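Long-range contacts in 2,3-dihydroxybenzoate-AMP ligase (Bacillus subtilis, PDB 1MDF), which belongs to the AMP-binding (ANL) superfamily of enzymes, with a large N-terminal region followed by a small C-terminal domain: residues L70-K75 and F93-L98; S139-V144 and E161-L166. All coordinates share one frame; numbering follows the deposited sequence.

How the contacts relate
Two neighbouring contacts here follow one another along the chain without nesting or crossing. In contact 1 the loop leaving helix 53-70 meets the C-terminal end of helix 87-97, closing a loop of 17 residues that holds strand 77-80 and the start of that helix. The chain then runs on to contact 2, where helix 137-146 meets residues 161-163 across a second loop of 16 residues containing strand 154-157. Both contacts flank the same mixed sheet, contact 1 beside strand 77-80, contact 2 at its 154-157 and 164-165 end. Leu-70 and Leu-164 join them directly, CD2 to CD1 at 3.6 Å.

Contact 1. Residues L70-K75 and F93-L98; sequences LGIQQK and FALFRL. With SO4 (sulfate ion), chain B.
Ile-72 makes the apolar part of this contact, just after Gly-71 ends helix 53-70 in a Schellman motif with positive phi. With CG2 anti to its backbone N, Ile-72 turns that methyl toward Leu-98, the first residue past helix 87-97; CG2 lies 3.8 Å from its CD2. The two side chains cross at about a right angle. Leu-95, one turn earlier, adds a looser touch, its CD2 standing 4.5 Å from Ile-72 CG2. The same Leu-98 methyl is modelled with CD2 only 3.0 Å from Ile-72 O, so its exact placement is doubtful at this resolution. Val-78 and Ala-100 cover Ile-72 further, while Ala-64 of helix 53-70 packs on Leu-98.

This is the point where a beta-alpha-beta crossover, strand 77-80 to helix 87-97 to strand 101-104, packs against the loop that leads into its first strand.

The CB of Gln-73 points away from the helix. At Gln-74 the contact passes to the carbonyl of Leu-98: CA lies 3.1 Å from its O, a CA-H...O contact with 131° at the hydrogen, and CB stands beside the same oxygen. The amide end of Gln-74, on an extended chain, is bonded through NE2 to Glu-178 O. Lys-75 pairs with Gly-99 through the backbone, and its bent side chain reaches out on the exposed side, where NZ donates to sulfate O2 over 3.3 Å; Lys-3 N also binds that ion.

Contact 2. Residues S139-V144 and E161-L166; sequences SLARQV and EEFLPL
Glu-161 meets Arg-142 through a single oxygen. Its extended chain comes in at about a right angle to the arginine, and OE1 accepts a bond from Arg-142 NH2 at 2.7 Å. That oxygen lies in the guanidinium plane, yet the donor stands above the carboxylate plane, 51° out of it. OE1 has further partners in Arg-138 NE and a water, which is also weakly bonded to Arg-142 NH1.

Glu-162 runs head-on against the arginine chain and reaches its guanidinium with both oxygens. OE2 takes NE at 2.7 Å on its syn side, though the bond is bent to 133° at the hydrogen, and OE1 faces NH2 at a very short 2.5 Å, a value to be read with caution. The planes are 60° apart, so this fork is twisted rather than flat. The Glu-162 CG sits between the backbone N and the carbonyl carbon, and it lies 3.9 Å above the centre of the next residue's ring.

Phe-163 then adds the apolar part. Its CE1 lies over one face of the Arg-142 guanidinium, 4.1 Å above the plane, while CZ touches Arg-142 CG at the ring edge and approaches Ala-141 CB at 4.2 Å. Ile-154 and Val-156 of strand 154-157 also touch the ring. Helix 137-146 is the connection of a beta-alpha-beta crossover from strand 125-132 to strand 154-157, beside which strand 164-165 runs parallel. Two carboxylates around one guanidinium, with a second arginine on Glu-161, would probably favour the ionised carboxylates and limit the rotation of the Arg-142 guanidinium at this largely exposed surface.

Contact 1. Residues L70-K75 and F93-L98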
loop_
_atom_site.group_PDB
_atom_site.type_symbol
_atom_site.label_atom_id
_atom_site.label_comp_id
_atom_site.label_asym_id
_atom_site.label_seq_id
_atom_site.Cartn_x
_atom_site.Cartn_y
_atom_site.Cartn_z
ATOM N N LEU A 70 -15.984 21.630 16.170
ATOM C CA LEU A 70 -14.851 22.416 15.698
ATOM C C LEU A 70 -15.173 23.081 14.356
ATOM O O LEU A 70 -14.640 24.146 14.038
ATOM C CB LEU A 70 -13.615 21.527 15.554
ATOM C CG LEU A 70 -12.280 22.224 15.275
ATOM C CD1 LEU A 70 -11.907 23.082 16.474
ATOM C CD2 LEU A 70 -11.191 21.182 14.996
ATOM N N GLY A 71 -16.035 22.445 13.565
ATOM C CA GLY A 71 -16.422 23.016 12.286
ATOM C C GLY A 71 -16.295 22.123 11.061
ATOM O O GLY A 71 -16.577 22.566 9.948
ATOM N N ILE A 72 -15.877 20.874 11.240
ATOM C CA ILE A 72 -15.734 19.980 10.096
ATOM C C ILE A 72 -17.107 19.498 9.637
ATOM O O ILE A 72 -17.915 19.041 10.440
ATOM C CB ILE A 72 -14.802 18.791 10.437
ATOM C CG1 ILE A 72 -13.402 19.336 10.742
ATOM C CG2 ILE A 72 -14.737 17.811 9.270
ATOM C CD1 ILE A 72 -12.367 18.285 11.059
ATOM N N GLN A 73 -17.368 19.622 8.339
ATOM C CA GLN A 73 -18.661 19.232 7.781
ATOM C C GLN A 73 -18.614 18.018 6.880
ATOM O O GLN A 73 -17.549 17.542 6.506
ATOM C CB GLN A 73 -19.266 20.383 6.978
ATOM C CG GLN A 73 -19.411 21.673 7.741
ATOM C CD GLN A 73 -20.144 22.735 6.942
ATOM O OE1 GLN A 73 -19.811 23.011 5.787
ATOM N NE2 GLN A 73 -21.150 23.339 7.561
ATOM N N GLN A 74 -19.795 17.539 6.515
ATOM C CA GLN A 74 -19.898 16.397 5.635
ATOM C C GLN A 74 -19.338 16.822 4.281
ATOM O O GLN A 74 -19.658 17.893 3.773
ATOM C CB GLN A 74 -21.352 15.974 5.521
ATOM C CG GLN A 74 -21.565 14.741 4.698
ATOM C CD GLN A 74 -22.982 14.225 4.804
ATOM O OE1 GLN A 74 -23.945 14.970 4.611
ATOM N NE2 GLN A 74 -23.119 12.943 5.110
ATOM N N LYS A 75 -18.482 15.972 3.723
ATOM C CA LYS A 75 -17.812 16.203 2.443
ATOM C C LYS A 75 -16.480 16.949 2.582
ATOM O O LYS A 75 -15.730 17.049 1.616
ATOM C CB LYS A 75 -18.722 16.946 1.454
ATOM C CG LYS A 75 -19.790 16.067 0.806
ATOM C CD LYS A 75 -20.109 16.482 -0.648
ATOM C CE LYS A 75 -20.715 17.888 -0.752
ATOM N NZ LYS A 75 -21.023 18.276 -2.166
ATOM N N PHE A 93 -12.711 6.810 11.731
ATOM C CA PHE A 93 -14.093 6.401 11.924
ATOM C C PHE A 93 -14.955 7.566 12.397
ATOM O O PHE A 93 -16.172 7.577 12.195
ATOM C CB PHE A 93 -14.187 5.229 12.914
ATOM C CG PHE A 93 -13.939 3.882 12.279
ATOM C CD1 PHE A 93 -12.681 3.299 12.310
ATOM C CD2 PHE A 93 -14.964 3.216 11.613
ATOM C CE1 PHE A 93 -12.444 2.075 11.690
ATOM C CE2 PHE A 93 -14.734 1.987 10.990
ATOM C CZ PHE A 93 -13.473 1.420 11.029
ATOM N N ALA A 94 -14.318 8.547 13.028
ATOM C CA ALA A 94 -15.030 9.723 13.496
ATOM C C ALA A 94 -15.338 10.539 12.253
ATOM O O ALA A 94 -16.453 11.036 12.066
ATOM C CB ALA A 94 -14.164 10.522 14.443
ATOM N N LEU A 95 -14.340 10.661 11.392
ATOM C CA LEU A 95 -14.510 11.399 10.154
ATOM C C LEU A 95 -15.543 10.696 9.292
ATOM O O LEU A 95 -16.298 11.344 8.572
ATOM C CB LEU A 95 -13.172 11.511 9.419
ATOM C CG LEU A 95 -12.188 12.469 10.102
ATOM C CD1 LEU A 95 -10.809 12.370 9.481
ATOM C CD2 LEU A 95 -12.739 13.881 9.994
ATOM N N PHE A 96 -15.585 9.368 9.383
ATOM C CA PHE A 96 -16.535 8.577 8.604
ATOM C C PHE A 96 -17.975 8.883 8.992
ATOM O O PHE A 96 -18.843 8.978 8.129
ATOM C CB PHE A 96 -16.267 7.075 8.789
ATOM C CG PHE A 96 -15.095 6.549 7.985
ATOM C CD1 PHE A 96 -14.371 5.441 8.437
ATOM C CD2 PHE A 96 -14.710 7.158 6.789
ATOM C CE1 PHE A 96 -13.283 4.955 7.720
ATOM C CE2 PHE A 96 -13.623 6.681 6.068
ATOM C CZ PHE A 96 -12.907 5.577 6.534
ATOM N N ARG A 97 -18.225 9.042 10.291
ATOM C CA ARG A 97 -19.571 9.327 10.781
ATOM C C ARG A 97 -19.990 10.769 10.495
ATOM O O ARG A 97 -21.184 11.084 10.473
ATOM C CB ARG A 97 -19.664 9.045 12.284
ATOM C CG ARG A 97 -19.114 7.681 12.691
ATOM C CD ARG A 97 -20.111 6.853 13.477
ATOM N NE ARG A 97 -19.582 6.504 14.786
ATOM C CZ ARG A 97 -19.566 5.275 15.291
ATOM N NH1 ARG A 97 -20.047 4.260 14.597
ATOM N NH2 ARG A 97 -19.073 5.067 16.504
ATOM N N LEU A 98 -19.006 11.639 10.277
ATOM C CA LEU A 98 -19.267 13.042 9.962
ATOM C C LEU A 98 -19.389 13.157 8.444
ATOM O O LEU A 98 -19.658 14.230 7.899
ATOM C CB LEU A 98 -18.111 13.935 10.438
ATOM C CG LEU A 98 -18.388 14.980 11.527
ATOM C CD1 LEU A 98 -18.147 14.380 12.902
ATOM C CD2 LEU A 98 -17.475 16.166 11.332
HETATM S S SO4 B . -17.289 19.649 -2.958
HETATM O O1 SO4 B . -15.847 19.514 -3.227
HETATM O O2 SO4 B . -18.016 18.472 -3.470
HETATM O O3 SO4 B . -17.525 19.770 -1.504
HETATM O O4 SO4 B . -17.766 20.865 -3.637
#

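Contact 2. Residues S139-V144 and E161-L166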
loop_
_atom_site.group_PDB
_atom_site.type_symbol
_atom_site.label_atom_id
_atom_site.label_comp_id
_atom_site.label_asym_id
_atom_site.label_seq_id
_atom_site.Cartn_x
_atom_site.Cartn_y
_atom_site.Cartn_z
ATOM N N SER A 139 6.408 21.030 13.518
ATOM C CA SER A 139 7.283 21.982 12.846
ATOM C C SER A 139 7.014 21.881 11.343
ATOM O O SER A 139 7.151 22.859 10.606
ATOM C CB SER A 139 8.760 21.702 13.164
ATOM O OG SER A 139 9.228 20.539 12.508
ATOM N N LEU A 140 6.630 20.689 10.894
ATOM C CA LEU A 140 6.289 20.475 9.491
ATOM C C LEU A 140 4.972 21.206 9.235
ATOM O O LEU A 140 4.764 21.785 8.166
ATOM C CB LEU A 140 6.106 18.979 9.206
ATOM C CG LEU A 140 5.292 18.547 7.975
ATOM C CD1 LEU A 140 5.867 19.162 6.702
ATOM C CD2 LEU A 140 5.297 17.030 7.888
ATOM N N ALA A 141 4.090 21.169 10.234
ATOM C CA ALA A 141 2.791 21.821 10.149
ATOM C C ALA A 141 2.965 23.338 10.055
ATOM O O ALA A 141 2.219 24.013 9.350
ATOM C CB ALA A 141 1.954 21.463 11.361
ATOM N N ARG A 142 3.943 23.883 10.772
ATOM C CA ARG A 142 4.175 25.317 10.693
ATOM C C ARG A 142 4.653 25.662 9.289
ATOM O O ARG A 142 4.265 26.684 8.738
ATOM C CB ARG A 142 5.199 25.772 11.737
ATOM C CG ARG A 142 4.693 25.620 13.165
ATOM C CD ARG A 142 5.587 26.276 14.182
ATOM N NE ARG A 142 5.223 25.849 15.526
ATOM C CZ ARG A 142 5.415 24.617 15.990
ATOM N NH1 ARG A 142 5.975 23.712 15.212
ATOM N NH2 ARG A 142 5.027 24.282 17.214
ATOM N N GLN A 143 5.474 24.797 8.699
ATOM C CA GLN A 143 5.975 25.039 7.354
ATOM C C GLN A 143 4.829 25.025 6.357
ATOM O O GLN A 143 4.855 25.735 5.358
ATOM C CB GLN A 143 6.988 23.975 6.949
ATOM C CG GLN A 143 8.096 23.776 7.939
ATOM C CD GLN A 143 9.127 22.807 7.437
ATOM O OE1 GLN A 143 9.947 23.149 6.589
ATOM N NE2 GLN A 143 9.088 21.579 7.944
ATOM N N VAL A 144 3.827 24.197 6.630
ATOM C CA VAL A 144 2.675 24.108 5.751
ATOM C C VAL A 144 1.843 25.380 5.812
ATOM O O VAL A 144 1.462 25.920 4.776
ATOM C CB VAL A 144 1.785 22.891 6.109
ATOM C CG1 VAL A 144 0.464 22.960 5.360
ATOM C CG2 VAL A 144 2.512 21.605 5.752
ATOM N N GLU A 161 1.152 21.746 21.631
ATOM C CA GLU A 161 1.882 23.011 21.667
ATOM C C GLU A 161 0.878 24.116 21.344
ATOM O O GLU A 161 -0.084 24.303 22.083
ATOM C CB GLU A 161 3.052 23.014 20.669
ATOM C CG GLU A 161 4.221 22.133 21.104
ATOM C CD GLU A 161 5.461 22.264 20.221
ATOM O OE1 GLU A 161 5.326 22.225 18.977
ATOM O OE2 GLU A 161 6.582 22.389 20.774
ATOM N N GLU A 162 1.068 24.831 20.242
ATOM C CA GLU A 162 0.143 25.905 19.900
ATOM C C GLU A 162 -1.054 25.412 19.096
ATOM O O GLU A 162 -1.940 26.195 18.755
ATOM C CB GLU A 162 0.852 26.977 19.082
ATOM C CG GLU A 162 1.162 26.518 17.676
ATOM C CD GLU A 162 2.639 26.533 17.376
ATOM O OE1 GLU A 162 3.411 25.938 18.156
ATOM O OE2 GLU A 162 3.027 27.141 16.356
ATOM N N PHE A 163 -1.086 24.120 18.790
ATOM C CA PHE A 163 -2.180 23.597 17.995
ATOM C C PHE A 163 -3.344 23.025 18.781
ATOM O O PHE A 163 -3.404 23.137 20.003
ATOM C CB PHE A 163 -1.647 22.570 16.999
ATOM C CG PHE A 163 -0.682 23.145 16.024
ATOM C CD1 PHE A 163 0.648 22.755 16.029
ATOM C CD2 PHE A 163 -1.090 24.136 15.136
ATOM C CE1 PHE A 163 1.561 23.348 15.167
ATOM C CE2 PHE A 163 -0.188 24.735 14.270
ATOM C CZ PHE A 163 1.143 24.341 14.286
ATOM N N LEU A 164 -4.282 22.432 18.051
ATOM C CA LEU A 164 -5.472 21.842 18.644
ATOM C C LEU A 164 -5.243 20.395 19.059
ATOM O O LEU A 164 -5.122 19.523 18.208
ATOM C CB LEU A 164 -6.638 21.884 17.651
ATOM C CG LEU A 164 -7.200 23.212 17.138
ATOM C CD1 LEU A 164 -8.182 22.935 16.010
ATOM C CD2 LEU A 164 -7.894 23.966 18.263
ATOM N N PRO A 165 -5.188 20.126 20.375
ATOM C CA PRO A 165 -4.986 18.791 20.954
ATOM C C PRO A 165 -6.133 17.833 20.599
ATOM O O PRO A 165 -7.260 18.006 21.070
ATOM C CB PRO A 165 -4.946 19.074 22.452
ATOM C CG PRO A 165 -4.389 20.441 22.517
ATOM C CD PRO A 165 -5.134 21.150 21.431
ATOM N N LEU A 166 -5.849 16.822 19.785
ATOM C CA LEU A 166 -6.881 15.871 19.398
ATOM C C LEU A 166 -7.670 15.309 20.581
ATOM O O LEU A 166 -8.859 15.058 20.461
ATOM C CB LEU A 166 -6.273 14.706 18.608
ATOM C CG LEU A 166 -7.271 13.590 18.264
ATOM C CD1 LEU A 166 -8.307 14.082 17.288
ATOM C CD2 LEU A 166 -6.537 12.415 17.678
HETATM O O HOH W 1 7.288 21.672 17.471
#